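Local coordinates for CELL WALL surface anchor family protein (Streptococcus pneumoniae, PDB 2WW8) that serves as the adhesin of the pneumococcal pilus and takes part in recognition of host cells, probably with help from an integrin-like domain, at residues A619-T624 and S629-G634; G645-A650 and E672-T677; K651-T656 and R662-Y667; L208-K213 and T698-K703. All coordinates share one frame; numbering follows the deposited sequence. Where two conformers were deposited one is given.

Contact 1. Residues A619-T624 and S629-G634; sequences ADYTLT and SRLENG. With CA (calcium ion), chain D.
L623 swings its CG opposite its own backbone N (chi1 -167°), a rotation that lays CB and CD2 along L631, the two side chains pointing the same way with L623 CD2 3.7 Å from L631 CD1. They belong to two roughly antiparallel strands of the Ig-like domain, 621-625 and 630-632, held by a single bridge at T624 and R630 and diverging from it. L631 N donates to L623 O over 2.9 Å, nearly straight at the hydrogen (165°). The reciprocal bond is replaced by water: L623 N gives its hydrogen to a water at 3.0 Å, and the same water donates to L631 O. Further along, Y621 has its CG wedged between the backbone N and carbonyl carbon (chi1 68°), which presents the ring edge to L631, with Y621 OH 4.1 Å from L631 CD1. A second water continues the bridging, joining Y621 OH to the backbone N of G634. V652 packs against Y621, L623 and L631 on the apolar side. Just before the strand, D620 faces a calcium ion also bound by L610, D613, R615 and D617; its carboxylate is bidentate but uneven, OD2 at 2.4 Å and OD1 at 2.8 Å from the metal.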
# COMPACT_ATOMS: atom_id res chain seq x y z
N ALA A 619 17.14 -17.85 2.88
CA ALA A 619 17.64 -16.88 1.88
C ALA A 619 16.68 -16.51 0.73
O ALA A 619 16.94 -15.50 0.04
CB ALA A 619 18.96 -17.36 1.26
N ASP A 620 15.62 -17.30 0.50
CA ASP A 620 14.76 -17.14 -0.68
C ASP A 620 13.46 -16.39 -0.37
O ASP A 620 12.66 -16.11 -1.28
CB ASP A 620 14.43 -18.49 -1.29
CG ASP A 620 15.68 -19.28 -1.55
OD1 ASP A 620 16.70 -18.65 -1.93
OD2 ASP A 620 15.67 -20.50 -1.28
N TYR A 621 13.24 -16.03 0.89
CA TYR A 621 11.98 -15.36 1.17
C TYR A 621 12.19 -14.49 2.39
O TYR A 621 13.17 -14.67 3.13
CB TYR A 621 10.84 -16.37 1.43
CG TYR A 621 11.04 -17.16 2.73
CD1 TYR A 621 10.52 -16.67 3.94
CD2 TYR A 621 11.77 -18.35 2.73
CE1 TYR A 621 10.73 -17.37 5.13
CE2 TYR A 621 11.97 -19.06 3.89
CZ TYR A 621 11.45 -18.54 5.08
OH TYR A 621 11.65 -19.22 6.25
N THR A 622 11.27 -13.57 2.63
CA THR A 622 11.16 -12.96 3.95
C THR A 622 9.75 -13.13 4.52
O THR A 622 8.76 -13.14 3.77
CB THR A 622 11.58 -11.46 3.98
OG1 THR A 622 10.57 -10.60 3.40
CG2 THR A 622 12.93 -11.20 3.35
N LEU A 623 9.66 -13.22 5.84
CA LEU A 623 8.37 -13.21 6.54
C LEU A 623 8.56 -12.32 7.78
O LEU A 623 9.39 -12.65 8.65
CB LEU A 623 7.91 -14.63 6.90
CG LEU A 623 6.43 -14.63 7.34
CD1 LEU A 623 5.50 -14.36 6.16
CD2 LEU A 623 6.02 -15.92 8.07
N THR A 624 7.87 -11.18 7.81
CA THR A 624 7.99 -10.22 8.90
C THR A 624 6.57 -9.84 9.33
O THR A 624 5.60 -10.05 8.61
CB THR A 624 8.83 -8.97 8.51
OG1 THR A 624 8.19 -8.36 7.38
CG2 THR A 624 10.33 -9.34 8.11
N SER A 629 8.30 -8.67 14.71
CA SER A 629 8.76 -10.05 14.64
C SER A 629 9.16 -10.43 13.22
O SER A 629 8.81 -9.75 12.22
CB SER A 629 7.76 -11.06 15.26
OG SER A 629 6.57 -11.12 14.50
N ARG A 630 9.97 -11.49 13.12
CA ARG A 630 10.48 -11.94 11.81
C ARG A 630 10.81 -13.42 11.86
O ARG A 630 11.12 -13.93 12.94
CB ARG A 630 11.76 -11.15 11.41
CG ARG A 630 12.92 -11.35 12.40
CD ARG A 630 14.11 -10.42 12.07
NE ARG A 630 15.15 -10.57 13.09
CZ ARG A 630 15.19 -9.94 14.26
NH1 ARG A 630 14.22 -9.10 14.61
NH2 ARG A 630 16.20 -10.19 15.11
N LEU A 631 10.77 -14.09 10.73
CA LEU A 631 11.51 -15.36 10.64
C LEU A 631 12.95 -15.11 10.33
O LEU A 631 13.30 -14.38 9.38
CB LEU A 631 10.94 -16.36 9.62
CG LEU A 631 9.47 -16.74 10.00
CD1 LEU A 631 9.03 -17.82 9.01
CD2 LEU A 631 9.35 -17.28 11.45
N GLU A 632 13.79 -15.73 11.15
CA GLU A 632 15.21 -15.52 10.95
C GLU A 632 15.82 -16.91 10.87
O GLU A 632 15.78 -17.68 11.81
CB GLU A 632 15.75 -14.65 12.11
CG GLU A 632 17.19 -14.29 11.97
CD GLU A 632 17.66 -13.41 13.16
OE1 GLU A 632 18.44 -13.93 14.01
OE2 GLU A 632 17.26 -12.22 13.25
N ASN A 633 16.41 -17.24 9.73
CA ASN A 633 16.90 -18.60 9.51
C ASN A 633 15.85 -19.68 9.86
O ASN A 633 16.18 -20.73 10.42
CB ASN A 633 18.19 -18.86 10.29
CG ASN A 633 19.04 -19.94 9.60
OD1 ASN A 633 18.93 -20.12 8.41
ND2 ASN A 633 19.78 -20.69 10.35
N GLY A 634 14.60 -19.39 9.52
CA GLY A 634 13.50 -20.32 9.79
C GLY A 634 12.86 -20.23 11.17
O GLY A 634 11.83 -20.88 11.37
CA CA D . 17.96 -21.13 -1.74
O HOH W 1 13.49 -17.51 7.67
O HOH W 2 12.41 -13.46 7.01
O HOH W 3 19.81 -19.53 -1.59

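Contact 2. Residues G645-A650 and E672-T677; sequences GLLKNA and EKVTLT
L646 and E672 meet methyl to carboxylate, and the methyl comes in over the flat group instead of at its edge. L646 CD2 stands 3.5 Å from E672 CD and 3.6 Å from each of OE1 and OE2, almost directly above the carboxylate carbon. The other branch of the leucine lies against the stem of the glutamate, L646 CD1 being 3.9 Å from E672 CB, so that the two side chains slant across one another. E672 is extended beyond CG, which lays the carboxylate flat beneath the CD2 methyl. Its OE1 is occupied by partners elsewhere, the backbone N of G669 and NZ of K591, and these probably help to fix how the group is turned.

The second pair is purely apolar. L647 reaches V674 with one branch, CD2 lying 3.8 Å from CG2 and 4.1 Å from CG1 of the valine, so a single methyl rests against both valine methyls. V674 projects from strand 673-682 toward the interior of the Ig-like domain, where L623 and L668 also touch it.

Both leucines belong to a short 3-10 segment that runs into a type I turn from L647 to A650, closed by A650 N to L647 O at 2.9 Å. The compact backbone brings the neighbouring leucines against E672 and V674, two residues apart along the second segment. The contacts across the segments are van der Waals ones; the K591 ammonium and the G669 N-H at OE1 would favour the charged form of E672, which the leucine methyl alone would not.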
# COMPACT_ATOMS: atom_id res chain seq x y z
N GLY A 645 6.60 -13.19 18.70
CA GLY A 645 5.41 -12.39 18.48
C GLY A 645 4.38 -13.03 17.56
O GLY A 645 4.05 -14.21 17.66
N LEU A 646 3.85 -12.24 16.64
CA LEU A 646 2.83 -12.74 15.70
C LEU A 646 3.30 -13.95 14.87
O LEU A 646 2.52 -14.77 14.38
CB LEU A 646 2.43 -11.59 14.77
CG LEU A 646 1.74 -10.40 15.50
CD1 LEU A 646 1.63 -9.32 14.49
CD2 LEU A 646 0.32 -10.76 16.03
N LEU A 647 4.61 -14.11 14.73
CA LEU A 647 5.13 -15.21 13.87
C LEU A 647 5.53 -16.46 14.65
O LEU A 647 6.08 -17.41 14.09
CB LEU A 647 6.28 -14.69 12.98
CG LEU A 647 5.87 -13.54 12.07
CD1 LEU A 647 7.05 -13.12 11.22
CD2 LEU A 647 4.62 -13.92 11.18
N LYS A 648 5.21 -16.46 15.95
CA LYS A 648 5.64 -17.54 16.86
C LYS A 648 5.35 -18.93 16.26
O LYS A 648 6.13 -19.87 16.40
CB LYS A 648 4.86 -17.33 18.18
CG LYS A 648 5.08 -18.37 19.21
CD LYS A 648 4.23 -18.00 20.44
CE LYS A 648 4.60 -16.64 20.97
NZ LYS A 648 4.31 -16.61 22.40
N ASN A 649 4.22 -19.07 15.56
CA ASN A 649 3.84 -20.38 15.02
C ASN A 649 3.77 -20.39 13.50
O ASN A 649 3.18 -21.33 12.91
CB ASN A 649 2.50 -20.84 15.67
CG ASN A 649 2.64 -21.16 17.16
OD1 ASN A 649 1.95 -20.61 18.04
ND2 ASN A 649 3.57 -22.03 17.46
N ALA A 650 4.33 -19.37 12.83
CA ALA A 650 4.22 -19.26 11.37
C ALA A 650 5.32 -20.08 10.71
O ALA A 650 6.43 -20.13 11.23
CB ALA A 650 4.31 -17.80 10.87
N GLU A 672 -2.84 -6.05 13.15
CA GLU A 672 -1.78 -7.06 13.13
C GLU A 672 -1.65 -7.47 11.70
O GLU A 672 -2.61 -7.97 11.10
CB GLU A 672 -2.14 -8.27 14.04
CG GLU A 672 -2.26 -7.76 15.49
CD GLU A 672 -2.49 -8.82 16.57
OE1 GLU A 672 -3.16 -9.87 16.34
OE2 GLU A 672 -1.98 -8.55 17.70
N LYS A 673 -0.44 -7.34 11.18
CA LYS A 673 -0.26 -7.54 9.76
C LYS A 673 1.04 -8.29 9.46
O LYS A 673 2.07 -8.00 10.06
CB LYS A 673 -0.27 -6.20 9.10
CG LYS A 673 -0.06 -6.22 7.54
CD LYS A 673 -0.18 -4.71 7.16
CE LYS A 673 -0.24 -4.46 5.65
NZ LYS A 673 0.35 -3.11 5.23
N VAL A 674 0.97 -9.28 8.58
CA VAL A 674 2.18 -10.08 8.22
C VAL A 674 2.46 -9.80 6.74
O VAL A 674 1.50 -9.60 5.98
CB VAL A 674 1.82 -11.57 8.35
CG1 VAL A 674 2.89 -12.48 7.78
CG2 VAL A 674 1.70 -11.85 9.87
N THR A 675 3.75 -9.81 6.38
CA THR A 675 4.26 -9.59 5.00
C THR A 675 5.18 -10.73 4.55
O THR A 675 6.11 -11.11 5.29
CB THR A 675 5.05 -8.27 4.93
OG1 THR A 675 4.22 -7.22 5.42
CG2 THR A 675 5.54 -7.91 3.49
N LEU A 676 4.90 -11.28 3.38
CA LEU A 676 5.75 -12.30 2.80
C LEU A 676 6.37 -11.70 1.53
O LEU A 676 5.67 -11.08 0.73
CB LEU A 676 4.93 -13.52 2.40
CG LEU A 676 5.63 -14.55 1.50
CD1 LEU A 676 6.69 -15.35 2.22
CD2 LEU A 676 4.63 -15.55 0.88
N THR A 677 7.68 -11.83 1.33
CA THR A 677 8.23 -11.44 0.02
C THR A 677 9.04 -12.60 -0.57
O THR A 677 9.50 -13.45 0.21
CB THR A 677 9.13 -10.20 0.04
OG1 THR A 677 10.31 -10.50 0.78
CG2 THR A 677 8.47 -8.93 0.60

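Contact 3. Residues K651-T656 and R662-Y667; sequences KVLYDT and RVTGLY
R662 folds back toward the neighbouring strand at its third torsion (chi3 48°), bringing its guanidinium beside both L653 and D655. L653 CD1 lies over one face of the group, 3.9 Å from R662 NH1, while D655 OD1 meets its edge. That polar contact is a salt bridge with a weak, long bond, R662 NH1 to D655 OD1 at 3.4 Å, although the carboxylate and guanidinium are nearly coplanar, their planes 19° apart. The other carboxylate oxygen is engaged elsewhere, D655 OD2 pairing with R660, so two arginines share one acid. Farther along the same face, T664 OG1 approaches K651 CB at 3.6 Å.

Backbone bonds set these side chains in register. L653 and R662 form a hydrogen-bonded pair, L653 N to R662 O at 2.7 Å and R662 N to L653 O at 2.9 Å. K651 and T664 make a second such pair, in which T664 N reaches K651 O at 3.0 Å. Between them V652 and V663 are a non-hydrogen-bonded pair, with CA-H contacts to the flanking carbonyls; their side chains go to the opposite face, V652 CG2 to V663 CG2 at 4.3 Å, where V652 also touches F616 and I661.

Beyond the ladder, G665 and L666 both face G596 on strand 593-601, a G1 beta bulge; the positive phi of G665 suits its place there. The whole is a beta hairpin, strands 651-655 and 660-668, with its first strand at the edge of one sheet of the Ig-like domain.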
# COMPACT_ATOMS: atom_id res chain seq x y z
N LYS A 651 4.99 -20.76 9.60
CA LYS A 651 6.01 -21.48 8.84
C LYS A 651 5.78 -21.11 7.39
O LYS A 651 4.63 -20.95 6.98
CB LYS A 651 5.84 -22.98 8.99
CG LYS A 651 6.65 -23.53 10.14
CD LYS A 651 5.78 -24.13 11.19
CE LYS A 651 6.70 -24.54 12.36
NZ LYS A 651 7.40 -23.45 13.14
N VAL A 652 6.88 -21.03 6.63
CA VAL A 652 6.84 -20.85 5.19
C VAL A 652 7.33 -22.14 4.54
O VAL A 652 8.47 -22.54 4.78
CB VAL A 652 7.65 -19.63 4.77
CG1 VAL A 652 7.44 -19.33 3.29
CG2 VAL A 652 7.22 -18.40 5.62
N LEU A 653 6.49 -22.78 3.73
CA LEU A 653 6.82 -24.07 3.11
C LEU A 653 6.76 -23.95 1.60
O LEU A 653 6.06 -23.09 1.02
CB LEU A 653 5.84 -25.17 3.56
CG LEU A 653 5.72 -25.12 5.09
CD1 LEU A 653 4.53 -25.91 5.62
CD2 LEU A 653 7.07 -25.74 5.70
N TYR A 654 7.51 -24.83 0.94
CA TYR A 654 7.53 -24.78 -0.51
C TYR A 654 7.42 -26.21 -1.01
O TYR A 654 8.31 -27.01 -0.72
CB TYR A 654 8.83 -24.21 -1.07
CG TYR A 654 8.87 -24.27 -2.61
CD1 TYR A 654 7.96 -23.54 -3.39
CD2 TYR A 654 9.79 -25.05 -3.28
CE1 TYR A 654 7.97 -23.59 -4.78
CE2 TYR A 654 9.82 -25.12 -4.69
CZ TYR A 654 8.93 -24.36 -5.43
OH TYR A 654 8.94 -24.38 -6.81
N ASP A 655 6.34 -26.52 -1.71
CA ASP A 655 6.12 -27.89 -2.21
C ASP A 655 6.73 -27.92 -3.62
O ASP A 655 6.26 -27.19 -4.51
CB ASP A 655 4.61 -28.21 -2.24
CG ASP A 655 3.88 -27.96 -0.89
OD1 ASP A 655 4.41 -28.32 0.21
OD2 ASP A 655 2.74 -27.38 -0.88
N THR A 656 7.76 -28.73 -3.83
CA THR A 656 8.52 -28.69 -5.07
C THR A 656 7.74 -29.33 -6.23
O THR A 656 7.94 -28.95 -7.38
CB THR A 656 9.88 -29.46 -4.95
OG1 THR A 656 9.62 -30.81 -4.55
CG2 THR A 656 10.72 -28.86 -3.86
N ARG A 662 3.31 -22.31 0.85
CA ARG A 662 2.27 -22.15 1.86
C ARG A 662 2.84 -21.42 3.07
O ARG A 662 3.98 -21.68 3.55
CB ARG A 662 1.68 -23.51 2.29
CG ARG A 662 0.90 -24.15 1.15
CD ARG A 662 0.94 -25.65 1.21
NE ARG A 662 0.63 -26.05 2.56
CZ ARG A 662 1.33 -26.92 3.30
NH1 ARG A 662 2.41 -27.57 2.82
NH2 ARG A 662 0.89 -27.14 4.53
N VAL A 663 2.01 -20.53 3.60
CA VAL A 663 2.33 -19.95 4.90
C VAL A 663 1.24 -20.41 5.87
O VAL A 663 0.06 -20.13 5.66
CB VAL A 663 2.42 -18.40 4.86
CG1 VAL A 663 2.75 -17.86 6.29
CG2 VAL A 663 3.36 -17.89 3.79
N THR A 664 1.66 -21.11 6.93
CA THR A 664 0.77 -21.65 7.94
C THR A 664 0.95 -20.95 9.27
O THR A 664 1.97 -20.30 9.48
CB THR A 664 0.99 -23.18 8.11
OG1 THR A 664 2.30 -23.39 8.61
CG2 THR A 664 0.82 -24.00 6.76
N GLY A 665 -0.04 -21.05 10.15
CA GLY A 665 0.09 -20.63 11.53
C GLY A 665 -0.10 -19.13 11.72
O GLY A 665 0.65 -18.56 12.49
N LEU A 666 -1.03 -18.52 10.99
CA LEU A 666 -1.28 -17.08 11.12
C LEU A 666 -2.33 -16.84 12.18
O LEU A 666 -3.40 -17.44 12.09
CB LEU A 666 -1.85 -16.49 9.81
CG LEU A 666 -0.81 -16.63 8.64
CD1 LEU A 666 -1.32 -16.10 7.27
CD2 LEU A 666 0.43 -15.86 9.03
N TYR A 667 -2.08 -15.91 13.09
CA TYR A 667 -3.01 -15.51 14.16
C TYR A 667 -2.99 -13.98 14.22
O TYR A 667 -1.98 -13.44 14.66
CB TYR A 667 -2.64 -16.12 15.52
CG TYR A 667 -2.64 -17.65 15.61
CD1 TYR A 667 -1.58 -18.41 15.07
CD2 TYR A 667 -3.69 -18.32 16.23
CE1 TYR A 667 -1.59 -19.78 15.15
CE2 TYR A 667 -3.70 -19.73 16.35
CZ TYR A 667 -2.64 -20.43 15.77
OH TYR A 667 -2.56 -21.82 15.85

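Contact 4. Residues L208-K213 and T698-K703; sequences LTVSGK and TTLHPK
V210 and L700 both hold a branch opposite the backbone N, CG1 of the valine (chi1 176°) and CG of the leucine (chi1 168°), and these choices direct the two side chains toward each other between the sheets. They cross at a slant, and V210 CG1 rests 3.9 Å from L700 CD2. Only one methyl of each side chain makes this contact. The backbones stay well apart, the CA atoms of the same two residues being 8.4 Å from each other.

Such spacing belongs to two layers of a beta sandwich. Strand 203-218 runs beside 673-682 in one layer, whereas 699-701 pairs with 593-601 in the other; V210 and L700 thus meet across the core of the Ig-like domain, where I593 and I598 also touch V210. A strand far earlier in sequence has been built into this domain.

Two residues earlier in each segment, L208 and T698 reach toward each other tip to tip, CD2 of the leucine 4.0 Å from CG2 of the threonine. The side chain of L208 also packs on I598, a residue it shares with V210. T698 resolves its mixed character by rotation: CG2 lies opposite the backbone N and points into the core toward L208, while OG1 is turned aside to the carbonyl of G696 and NZ of K191.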
# COMPACT_ATOMS: atom_id res chain seq x y z
N LEU A 208 3.06 -10.27 -0.50
CA LEU A 208 1.72 -10.64 -0.01
C LEU A 208 1.65 -10.10 1.41
O LEU A 208 2.64 -10.19 2.13
CB LEU A 208 1.52 -12.16 0.03
CG LEU A 208 1.18 -12.86 -1.29
CD1 LEU A 208 2.37 -12.88 -2.25
CD2 LEU A 208 0.64 -14.28 -0.99
N THR A 209 0.51 -9.52 1.77
CA THR A 209 0.27 -9.12 3.14
C THR A 209 -1.12 -9.61 3.57
O THR A 209 -1.98 -9.85 2.71
CB THR A 209 0.38 -7.61 3.38
OG1 THR A 209 -0.79 -6.93 2.89
CG2 THR A 209 1.64 -6.99 2.79
N VAL A 210 -1.30 -9.76 4.89
CA VAL A 210 -2.57 -10.16 5.47
C VAL A 210 -2.65 -9.39 6.79
O VAL A 210 -1.68 -9.32 7.53
CB VAL A 210 -2.63 -11.68 5.75
CG1 VAL A 210 -3.96 -11.99 6.45
CG2 VAL A 210 -2.58 -12.46 4.41
N SER A 211 -3.80 -8.78 7.04
CA SER A 211 -4.04 -8.10 8.31
C SER A 211 -5.38 -8.60 8.82
O SER A 211 -6.30 -8.91 8.03
CB SER A 211 -4.05 -6.60 8.09
OG SER A 211 -5.32 -6.21 7.63
N GLY A 212 -5.47 -8.74 10.15
CA GLY A 212 -6.66 -9.34 10.77
C GLY A 212 -7.65 -8.33 11.34
O GLY A 212 -7.56 -7.09 11.14
N LYS A 213 -8.59 -8.88 12.09
CA LYS A 213 -9.63 -8.08 12.72
C LYS A 213 -9.94 -8.70 14.09
O LYS A 213 -10.06 -9.92 14.24
CB LYS A 213 -10.89 -8.06 11.85
CG LYS A 213 -12.03 -7.20 12.42
CD LYS A 213 -13.21 -7.05 11.47
CE LYS A 213 -12.83 -6.41 10.11
NZ LYS A 213 -14.00 -6.36 9.14
N THR A 698 -4.43 -17.90 -5.65
CA THR A 698 -3.84 -17.52 -4.38
C THR A 698 -4.86 -17.23 -3.28
O THR A 698 -5.72 -16.41 -3.49
CB THR A 698 -2.88 -16.31 -4.57
OG1 THR A 698 -1.97 -16.62 -5.63
CG2 THR A 698 -1.99 -16.13 -3.33
N THR A 699 -4.79 -17.91 -2.14
CA THR A 699 -5.93 -17.92 -1.20
C THR A 699 -5.44 -17.71 0.22
O THR A 699 -4.30 -18.07 0.60
CB THR A 699 -6.79 -19.22 -1.29
OG1 THR A 699 -6.01 -20.38 -0.91
CG2 THR A 699 -7.26 -19.45 -2.74
N LEU A 700 -6.34 -17.12 1.01
CA LEU A 700 -6.20 -17.12 2.45
C LEU A 700 -7.35 -17.95 3.01
O LEU A 700 -8.54 -17.71 2.66
CB LEU A 700 -6.35 -15.67 2.95
CG LEU A 700 -6.53 -15.54 4.48
CD1 LEU A 700 -5.29 -16.03 5.22
CD2 LEU A 700 -6.88 -14.08 4.85
N HIS A 701 -7.03 -18.95 3.84
CA HIS A 701 -8.07 -19.59 4.66
C HIS A 701 -7.88 -18.88 6.00
O HIS A 701 -6.89 -19.15 6.67
CB HIS A 701 -7.86 -21.10 4.87
CG HIS A 701 -8.17 -21.92 3.65
ND1 HIS A 701 -7.33 -21.97 2.56
CD2 HIS A 701 -9.22 -22.72 3.36
CE1 HIS A 701 -7.86 -22.76 1.64
NE2 HIS A 701 -8.99 -23.25 2.11
N PRO A 702 -8.82 -17.98 6.41
CA PRO A 702 -8.59 -17.28 7.68
C PRO A 702 -8.53 -18.21 8.89
O PRO A 702 -7.92 -17.83 9.88
CB PRO A 702 -9.85 -16.37 7.83
CG PRO A 702 -10.26 -16.13 6.42
CD PRO A 702 -10.01 -17.47 5.72
N LYS A 703 -9.17 -19.37 8.85
CA LYS A 703 -9.23 -20.26 10.04
C LYS A 703 -9.12 -21.69 9.51
O LYS A 703 -9.90 -22.07 8.61
CB LYS A 703 -10.54 -20.03 10.84
CG LYS A 703 -10.93 -18.56 11.19
CD LYS A 703 -12.21 -18.38 12.10
CE LYS A 703 -12.79 -16.91 12.29
NZ LYS A 703 -12.91 -15.70 11.25

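From the N terminus, the chain first lays down 208-213, then runs through almost five hundred residues before 698-703 closes contact 4, the widest loop; the other three contacts all fall within it. Contact 1 closes first, joining 619-624 to 629-634 across a four-residue connection. Contact 2 opens next at 645-650 and shuts at 672-677, and the hairpin of contact 3 forms entirely inside that span. No two loops cross. Strand 673-682 lies between strands 621-625 and 203-218, linking contacts 1, 2 and 4 by backbone bonds. The hairpin belongs to the facing layer, where V663 packs on L623 and L676.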